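Local coordinates for protein LAO/AO transport system kinase (Escherichia coli, PDB 2P67) that belongs to the MeaB family of P-loop NTPases, proteins built on a parallel-stranded nucleotide-binding fold, at residues Ala88-Asp93 / Leu142-Ala147. Numbering follows the deposited sequence.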
loop_
_atom_site.group_PDB
_atom_site.type_symbol
_atom_site.label_atom_id
_atom_site.label_comp_id
_atom_site.label_asym_id
_atom_site.label_seq_id
_atom_site.Cartn_x
_atom_site.Cartn_y
_atom_site.Cartn_z
ATOM N N ALA A 88 0.374 -25.767 16.408
ATOM C CA ALA A 88 -1.009 -25.300 16.510
ATOM C C ALA A 88 -1.374 -24.690 15.163
ATOM O O ALA A 88 -0.520 -24.057 14.509
ATOM C CB ALA A 88 -1.148 -24.245 17.609
ATOM N N VAL A 89 -2.626 -24.895 14.755
ATOM C CA VAL A 89 -3.148 -24.337 13.499
ATOM C C VAL A 89 -4.380 -23.470 13.805
ATOM O O VAL A 89 -5.355 -23.953 14.408
ATOM C CB VAL A 89 -3.491 -25.449 12.488
ATOM C CG1 VAL A 89 -4.058 -24.847 11.190
ATOM C CG2 VAL A 89 -2.243 -26.242 12.147
ATOM N N ILE A 90 -4.302 -22.198 13.422
ATOM C CA ILE A 90 -5.409 -21.262 13.562
ATOM C C ILE A 90 -5.984 -21.070 12.158
ATOM O O ILE A 90 -5.347 -20.466 11.297
ATOM C CB ILE A 90 -4.946 -19.929 14.169
ATOM C CG1 ILE A 90 -4.188 -20.171 15.497
ATOM C CG2 ILE A 90 -6.102 -18.943 14.272
ATOM C CD1 ILE A 90 -4.995 -20.922 16.558
ATOM N N ALA A 91 -7.173 -21.622 11.956
ATOM C CA ALA A 91 -7.843 -21.683 10.654
ATOM C C ALA A 91 -8.866 -20.548 10.503
ATOM O O ALA A 91 -9.978 -20.606 11.038
ATOM C CB ALA A 91 -8.489 -23.072 10.474
ATOM N N VAL A 92 -8.467 -19.485 9.809
ATOM C CA VAL A 92 -9.273 -18.267 9.767
ATOM C C VAL A 92 -10.263 -18.323 8.607
ATOM O O VAL A 92 -9.907 -18.686 7.484
ATOM C CB VAL A 92 -8.406 -16.988 9.704
ATOM C CG1 VAL A 92 -9.282 -15.744 9.681
ATOM C CG2 VAL A 92 -7.412 -16.936 10.899
ATOM N N ASP A 93 -11.515 -17.993 8.891
ATOM C CA ASP A 93 -12.513 -17.980 7.824
ATOM C C ASP A 93 -12.279 -16.827 6.847
ATOM O O ASP A 93 -11.843 -15.737 7.260
ATOM C CB ASP A 93 -13.940 -17.988 8.389
ATOM C CG ASP A 93 -14.597 -19.341 8.238
ATOM O OD1 ASP A 93 -15.558 -19.448 7.438
ATOM O OD2 ASP A 93 -14.122 -20.314 8.868
ATOM N N LEU A 142 -1.420 -15.882 20.641
ATOM C CA LEU A 142 -0.799 -15.636 21.959
ATOM C C LEU A 142 -1.055 -16.772 22.950
ATOM O O LEU A 142 -0.127 -17.220 23.636
ATOM C CB LEU A 142 -1.279 -14.311 22.544
ATOM C CG LEU A 142 -0.845 -13.003 21.881
ATOM C CD1 LEU A 142 -1.409 -11.843 22.679
ATOM C CD2 LEU A 142 0.704 -12.894 21.764
ATOM N N LEU A 143 -2.292 -17.276 22.989
ATOM C CA LEU A 143 -2.627 -18.407 23.869
ATOM C C LEU A 143 -1.783 -19.627 23.509
ATOM O O LEU A 143 -1.232 -20.294 24.395
ATOM C CB LEU A 143 -4.139 -18.744 23.835
ATOM C CG LEU A 143 -5.030 -17.679 24.503
ATOM C CD1 LEU A 143 -6.501 -17.902 24.158
ATOM C CD2 LEU A 143 -4.822 -17.643 26.009
ATOM N N CYS A 144 -1.642 -19.901 22.212
ATOM C CA CYS A 144 -0.801 -21.007 21.776
ATOM C C CYS A 144 0.670 -20.835 22.195
ATOM O O CYS A 144 1.337 -21.809 22.573
ATOM C CB CYS A 144 -0.915 -21.210 20.272
ATOM S SG CYS A 144 -2.549 -21.739 19.747
ATOM N N GLU A 145 1.157 -19.594 22.126
ATOM C CA GLU A 145 2.531 -19.274 22.525
ATOM C C GLU A 145 2.716 -19.546 24.008
ATOM O O GLU A 145 3.692 -20.202 24.419
ATOM C CB GLU A 145 2.855 -17.823 22.198
ATOM C CG GLU A 145 3.018 -17.619 20.654
ATOM C CD GLU A 145 3.485 -16.235 20.260
ATOM O OE1 GLU A 145 3.551 -15.342 21.121
ATOM O OE2 GLU A 145 3.777 -16.036 19.058
ATOM N N ALA A 146 1.779 -19.043 24.802
ATOM C CA ALA A 146 1.840 -19.244 26.253
ATOM C C ALA A 146 1.734 -20.735 26.606
ATOM O O ALA A 146 2.367 -21.197 27.570
ATOM C CB ALA A 146 0.763 -18.407 26.951
ATOM N N ALA A 147 0.989 -21.495 25.793
ATOM C CA ALA A 147 0.824 -22.948 25.960
ATOM C C ALA A 147 2.052 -23.797 25.553
ATOM O O ALA A 147 2.054 -25.028 25.715
ATOM C CB ALA A 147 -0.403 -23.417 25.183
#
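Cys144 on helix 133-146 reaches the sheet through its sulfur, which lies against Ala88 and Ile90 of strand 87-92. The closer of the two meetings is that of Cys144 SG with Ala88 CB, 3.6 Å apart; Cys144 CB adds a second touch on the same methyl at 4.0 Å. Ile90 contributes just the end of its longer branch, CD1 standing 4.1 Å from Cys144 SG, so that one sulfur serves two residues placed two apart on the strand. Both turn the same face of the strand toward the helix, while Val89 between them points away, a worked example of how a helix packs on one side of a sheet.

In Cys144 the sulfur stands opposite the carbonyl carbon (chi1 -66°). In Ile90 the CG1 branch takes the same place, beside the backbone N (chi1 -53°), and the turn at chi2 (-58°) then sets CD1 beside the sulfur. The backbones come near, Cys144 CA and Ala88 CA being 6.8 Å apart, consistent with the small methyl of Ala88. All three residues are buried, and apolar contact alone joins the two segments here.

Cys144 also touches Val152 of strand 151-157 and Met28 of helix 21-32. Further out, Glu145 OE2 forms a salt bridge with Arg58, and OE1 accepts a hydrogen bond from Gly54 N. Helix 133-146 belongs to a beta-alpha-beta crossover from strand 119-124 to strand 151-157, passing over parallel strand 87-92 between them, and is in turn covered by helices 21-32 and 36-49, both of which meet Leu143.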